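Local coordinates for SsfS6 (Streptomyces sp. SF2575, PDB 4FZR), which belongs to the GT-B superfamily, is related to the erythromycin biosynthesis protein CIII and is built from two Rossmann-like domains, at residues A[16-21]-A[124-129]; A[227-232]-A[264-269]. All blocks are in the same frame, centred on the assembly; numbering follows the deposited sequence.

Interaction 1 (A[16-21]-A[124-129])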
loop_
_atom_site.group_PDB
_atom_site.type_symbol
_atom_site.label_atom_id
_atom_site.label_comp_id
_atom_site.label_asym_id
_atom_site.label_seq_id
_atom_site.Cartn_x
_atom_site.Cartn_y
_atom_site.Cartn_z
HETATM N N MSE A 16 -1.292 5.094 17.480
HETATM C CA MSE A 16 0.061 4.658 17.794
HETATM C C MSE A 16 1.050 5.112 16.724
HETATM O O MSE A 16 0.662 5.469 15.611
HETATM C CB MSE A 16 0.104 3.138 17.937
HETATM C CG MSE A 16 0.143 2.661 19.370
HETATM SE SE MSE A 16 0.199 0.712 19.509
HETATM C CE MSE A 16 -1.580 0.286 18.849
ATOM N N ARG A 17 2.330 5.084 17.073
ATOM C CA ARG A 17 3.394 5.451 16.150
ATOM C C ARG A 17 4.346 4.263 16.044
ATOM O O ARG A 17 5.059 3.950 16.997
ATOM C CB ARG A 17 4.127 6.688 16.669
ATOM C CG ARG A 17 4.436 7.751 15.633
ATOM C CD ARG A 17 4.712 9.071 16.334
ATOM N NE ARG A 17 5.108 10.139 15.421
ATOM C CZ ARG A 17 4.277 11.039 14.897
ATOM N NH1 ARG A 17 2.979 11.015 15.181
ATOM N NH2 ARG A 17 4.749 11.972 14.082
ATOM N N ILE A 18 4.345 3.593 14.894
ATOM C CA ILE A 18 5.160 2.390 14.720
ATOM C C ILE A 18 6.269 2.598 13.698
ATOM O O ILE A 18 6.015 2.906 12.533
ATOM C CB ILE A 18 4.315 1.156 14.300
ATOM C CG1 ILE A 18 3.118 0.980 15.236
ATOM C CG2 ILE A 18 5.174 -0.112 14.291
ATOM C CD1 ILE A 18 1.865 1.665 14.745
ATOM N N LEU A 19 7.504 2.441 14.160
ATOM C CA LEU A 19 8.661 2.444 13.282
ATOM C C LEU A 19 8.942 1.017 12.796
ATOM O O LEU A 19 9.274 0.133 13.587
ATOM C CB LEU A 19 9.877 3.013 14.017
ATOM C CG LEU A 19 11.187 3.082 13.226
ATOM C CD1 LEU A 19 11.018 3.861 11.930
ATOM C CD2 LEU A 19 12.294 3.695 14.070
ATOM N N VAL A 20 8.784 0.791 11.495
ATOM C CA VAL A 20 9.090 -0.503 10.896
ATOM C C VAL A 20 10.541 -0.512 10.432
ATOM O O VAL A 20 10.911 0.225 9.519
ATOM C CB VAL A 20 8.173 -0.808 9.695
ATOM C CG1 VAL A 20 8.361 -2.253 9.234
ATOM C CG2 VAL A 20 6.720 -0.543 10.064
ATOM N N ILE A 21 11.366 -1.334 11.073
ATOM C CA ILE A 21 12.787 -1.384 10.752
ATOM C C ILE A 21 13.093 -2.604 9.888
ATOM O O ILE A 21 13.024 -3.741 10.355
ATOM C CB ILE A 21 13.647 -1.364 12.033
ATOM C CG1 ILE A 21 13.508 0.004 12.713
ATOM C CG2 ILE A 21 15.108 -1.665 11.709
ATOM C CD1 ILE A 21 14.281 0.158 13.997
ATOM N N PRO A 124 8.750 6.762 18.268
ATOM C CA PRO A 124 7.785 5.669 18.122
ATOM C C PRO A 124 7.362 5.070 19.455
ATOM O O PRO A 124 8.120 5.087 20.422
ATOM C CB PRO A 124 8.555 4.629 17.304
ATOM C CG PRO A 124 9.979 4.911 17.574
ATOM C CD PRO A 124 10.083 6.391 17.770
ATOM N N ASP A 125 6.141 4.551 19.489
ATOM C CA ASP A 125 5.664 3.790 20.630
ATOM C C ASP A 125 6.075 2.337 20.459
ATOM O O ASP A 125 6.140 1.581 21.424
ATOM C CB ASP A 125 4.136 3.854 20.727
ATOM C CG ASP A 125 3.583 5.243 20.486
ATOM O OD1 ASP A 125 4.106 6.208 21.076
ATOM O OD2 ASP A 125 2.616 5.360 19.707
ATOM N N LEU A 126 6.355 1.952 19.218
ATOM C CA LEU A 126 6.493 0.547 18.875
ATOM C C LEU A 126 7.468 0.360 17.724
ATOM O O LEU A 126 7.539 1.190 16.818
ATOM C CB LEU A 126 5.122 -0.002 18.478
ATOM C CG LEU A 126 4.805 -1.481 18.690
ATOM C CD1 LEU A 126 5.365 -1.988 19.998
ATOM C CD2 LEU A 126 3.298 -1.644 18.671
ATOM N N VAL A 127 8.226 -0.731 17.770
ATOM C CA VAL A 127 9.080 -1.122 16.658
ATOM C C VAL A 127 8.570 -2.434 16.082
ATOM O O VAL A 127 8.409 -3.413 16.806
ATOM C CB VAL A 127 10.561 -1.294 17.086
ATOM C CG1 VAL A 127 11.396 -1.814 15.922
ATOM C CG2 VAL A 127 11.134 0.022 17.589
ATOM N N LEU A 128 8.284 -2.435 14.784
ATOM C CA LEU A 128 7.956 -3.659 14.062
ATOM C C LEU A 128 9.136 -4.044 13.176
ATOM O O LEU A 128 9.704 -3.198 12.482
ATOM C CB LEU A 128 6.696 -3.466 13.217
ATOM C CG LEU A 128 6.447 -4.475 12.089
ATOM C CD1 LEU A 128 6.260 -5.883 12.634
ATOM C CD2 LEU A 128 5.240 -4.055 11.261
ATOM N N THR A 129 9.508 -5.318 13.199
ATOM C CA THR A 129 10.704 -5.748 12.494
ATOM C C THR A 129 10.650 -7.218 12.083
ATOM O O THR A 129 9.761 -7.968 12.487
ATOM C CB THR A 129 11.949 -5.520 13.369
ATOM O OG1 THR A 129 13.133 -5.660 12.578
ATOM C CG2 THR A 129 11.979 -6.509 14.522
#

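Interaction 2 (A[227-232]-A[264-269])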
loop_
_atom_site.group_PDB
_atom_site.type_symbol
_atom_site.label_atom_id
_atom_site.label_comp_id
_atom_site.label_asym_id
_atom_site.label_seq_id
_atom_site.Cartn_x
_atom_site.Cartn_y
_atom_site.Cartn_z
ATOM N N GLN A 227 -4.286 -25.336 -21.388
ATOM C CA GLN A 227 -3.324 -26.389 -21.079
ATOM C C GLN A 227 -2.563 -26.072 -19.793
ATOM O O GLN A 227 -2.568 -24.928 -19.333
ATOM C CB GLN A 227 -2.342 -26.569 -22.239
ATOM C CG GLN A 227 -1.624 -25.298 -22.652
ATOM C CD GLN A 227 -0.526 -25.562 -23.663
ATOM O OE1 GLN A 227 0.003 -26.672 -23.747
ATOM N NE2 GLN A 227 -0.180 -24.543 -24.440
ATOM N N PRO A 228 -1.912 -27.090 -19.203
ATOM C CA PRO A 228 -1.107 -26.907 -17.989
ATOM C C PRO A 228 -0.132 -25.740 -18.112
ATOM O O PRO A 228 0.624 -25.678 -19.083
ATOM C CB PRO A 228 -0.340 -28.226 -17.883
ATOM C CG PRO A 228 -1.224 -29.222 -18.533
ATOM C CD PRO A 228 -1.925 -28.496 -19.646
ATOM N N ARG A 229 -0.154 -24.830 -17.143
ATOM C CA ARG A 229 0.697 -23.648 -17.192
ATOM C C ARG A 229 1.756 -23.672 -16.099
ATOM O O ARG A 229 1.480 -24.045 -14.958
ATOM C CB ARG A 229 -0.147 -22.382 -17.065
ATOM C CG ARG A 229 0.637 -21.100 -17.309
ATOM C CD ARG A 229 -0.269 -19.927 -17.609
ATOM N NE ARG A 229 -1.335 -20.277 -18.542
ATOM C CZ ARG A 229 -2.334 -19.463 -18.871
ATOM N NH1 ARG A 229 -2.409 -18.247 -18.340
ATOM N NH2 ARG A 229 -3.262 -19.864 -19.730
ATOM N N LEU A 230 2.971 -23.268 -16.455
ATOM C CA LEU A 230 4.077 -23.261 -15.509
ATOM C C LEU A 230 4.757 -21.900 -15.478
ATOM O O LEU A 230 4.982 -21.280 -16.519
ATOM C CB LEU A 230 5.089 -24.355 -15.870
ATOM C CG LEU A 230 6.296 -24.556 -14.948
ATOM C CD1 LEU A 230 6.789 -25.999 -15.045
ATOM C CD2 LEU A 230 7.420 -23.582 -15.295
ATOM N N CYS A 231 5.082 -21.441 -14.274
ATOM C CA CYS A 231 5.730 -20.150 -14.097
ATOM C C CYS A 231 7.145 -20.357 -13.559
ATOM O O CYS A 231 7.363 -21.197 -12.686
ATOM C CB CYS A 231 4.905 -19.267 -13.158
ATOM S SG CYS A 231 5.762 -17.780 -12.615
ATOM N N LEU A 232 8.104 -19.589 -14.071
ATOM C CA LEU A 232 9.518 -19.878 -13.827
ATOM C C LEU A 232 10.220 -18.941 -12.826
ATOM O O LEU A 232 11.043 -19.389 -12.031
ATOM C CB LEU A 232 10.282 -19.893 -15.155
ATOM C CG LEU A 232 11.724 -20.404 -15.101
ATOM C CD1 LEU A 232 11.871 -21.582 -14.137
ATOM C CD2 LEU A 232 12.174 -20.794 -16.496
ATOM N N GLY A 264 4.881 -30.644 -21.911
ATOM C CA GLY A 264 3.459 -30.390 -22.062
ATOM C C GLY A 264 3.006 -29.148 -21.320
ATOM O O GLY A 264 1.830 -29.014 -20.981
ATOM N N PHE A 265 3.939 -28.234 -21.071
ATOM C CA PHE A 265 3.625 -27.000 -20.362
ATOM C C PHE A 265 3.586 -25.804 -21.307
ATOM O O PHE A 265 4.291 -25.770 -22.315
ATOM C CB PHE A 265 4.661 -26.724 -19.268
ATOM C CG PHE A 265 4.569 -27.649 -18.084
ATOM C CD1 PHE A 265 3.431 -27.682 -17.295
ATOM C CD2 PHE A 265 5.635 -28.464 -17.744
ATOM C CE1 PHE A 265 3.354 -28.527 -16.202
ATOM C CE2 PHE A 265 5.563 -29.306 -16.652
ATOM C CZ PHE A 265 4.422 -29.336 -15.881
ATOM N N GLU A 266 2.739 -24.835 -20.981
ATOM C CA GLU A 266 2.865 -23.494 -21.531
ATOM C C GLU A 266 3.546 -22.638 -20.468
ATOM O O GLU A 266 3.051 -22.522 -19.347
ATOM C CB GLU A 266 1.501 -22.911 -21.895
ATOM C CG GLU A 266 1.576 -21.479 -22.404
ATOM C CD GLU A 266 0.224 -20.793 -22.446
ATOM O OE1 GLU A 266 -0.691 -21.219 -21.708
ATOM O OE2 GLU A 266 0.078 -19.823 -23.221
ATOM N N VAL A 267 4.683 -22.044 -20.817
ATOM C CA VAL A 267 5.532 -21.390 -19.826
ATOM C C VAL A 267 5.433 -19.869 -19.845
ATOM O O VAL A 267 5.528 -19.245 -20.897
ATOM C CB VAL A 267 7.012 -21.784 -20.030
ATOM C CG1 VAL A 267 7.928 -20.929 -19.160
ATOM C CG2 VAL A 267 7.208 -23.261 -19.729
ATOM N N VAL A 268 5.244 -19.279 -18.670
ATOM C CA VAL A 268 5.393 -17.838 -18.512
ATOM C C VAL A 268 6.583 -17.594 -17.591
ATOM O O VAL A 268 6.786 -18.324 -16.621
ATOM C CB VAL A 268 4.121 -17.171 -17.936
ATOM C CG1 VAL A 268 2.920 -17.449 -18.833
ATOM C CG2 VAL A 268 3.853 -17.648 -16.521
ATOM N N VAL A 269 7.383 -16.584 -17.908
ATOM C CA VAL A 269 8.595 -16.319 -17.147
ATOM C C VAL A 269 8.520 -14.948 -16.479
ATOM O O VAL A 269 8.735 -13.920 -17.121
ATOM C CB VAL A 269 9.841 -16.398 -18.047
ATOM C CG1 VAL A 269 11.104 -16.287 -17.211
ATOM C CG2 VAL A 269 9.835 -17.698 -18.857
#

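Interaction 1 (A[16-21]-A[124-129])
In the parallel sheet of the N-terminal Rossmann-like domain, strand 17-21 runs beside strand 126-129, Ile18 pairing with Leu126, Leu19 with Val127 and Val20 with Leu128. The backbone bonds alternate across the pair, from Leu19 N to Leu126 O, from Leu128 N to Leu19 O at 3.0 Å, and from Ile21 N to Leu128 O. At the entry to the pair Arg17 O takes two donors, Asp125 N at 2.8 Å and the longer Leu126 N. The carboxylate of Asp125 turns back to Arg17 N, which meets OD2 at 2.7 Å from well above the carboxylate plane, so both polar backbone atoms of Arg17 are gripped by the 124-129 segment; its guanidinium instead pairs with Glu45.

On one face of the sheet, Ile18 and Leu126 lie side by side. With chi1 at -51°, CG1 of Ile18 stands beside the backbone N and CG2 lies opposite that nitrogen, from where CG2 reaches obliquely to Leu128 CB at 3.8 Å. Val20 and Leu128 lie side by side, methyl CG2 of Val20 against CD2 of Leu128, and helix 33-41 packs on this layer through Leu35 and Leu39. On the reverse face Ile21 CD1 meets Val127 CG1 at 4.0 Å, and both residues pack against helix 135-143. The first strand lying next to the fourth, where the chain crosses between halves of the sheet, is typical of the Rossmann-like order 3-2-1-4-5-6-7.

Interaction 2 (A[227-232]-A[264-269])
Strands 229-231 and 266-269 run parallel, their axes 4.8 Å apart at the closest point and their directions 25° apart, joined by alternating bonds from Glu266 N to Pro228 O, Leu230 N to Glu266 O, Val268 N to Leu230 O and Leu232 N to Val268 O. The first is nearly straight at the hydrogen.

On one face Leu230 CD1 sits over the Phe265 ring in a CH-pi contact, 3.9 Å from the centroid and 14° off the normal. Pro228 CB approaches Phe265 CD1 at 3.9 Å, while Pro228 O lies at the ring edge in its plane. Val303 of the next strand touches both Leu230 and Phe265.

The other face carries Arg229 and Glu266, side by side and pointing the same way. Glu266 is extended, and the bend of Arg229 at chi3 (-44°) brings NE to 3.4 Å from Glu266 OE1. This salt bridge is long, with the guanidinium and carboxylate planes nearly perpendicular. Farther along, Cys231 CB meets Val268 CG2 at 3.9 Å. Such a long, steeply turned ion pair probably adds charge attraction without a directed bond, whereas the backbone bonds and apolar contacts fix the strand pairing.

How the interactions relate
Both interactions join the first strand of a parallel sheet to a neighbour, but in different domains and on different flanks of that first strand in the sheet order. Interaction 1 links 17-21 to 126-130, first strand to fourth in the N-terminal sheet; interaction 2 links 229-231 to 266-269, first to second in the C-terminal one. Their centres are 42 Å apart and they do not touch. Each is largely buried, yet interaction 2 begins with three exposed residues, Gln227, Pro228 and Gly264, and includes an aromatic ring and an ion pair. Interaction 1 is largely aliphatic on both faces, its one carboxylate bonding to backbone rather than to an opposite charge.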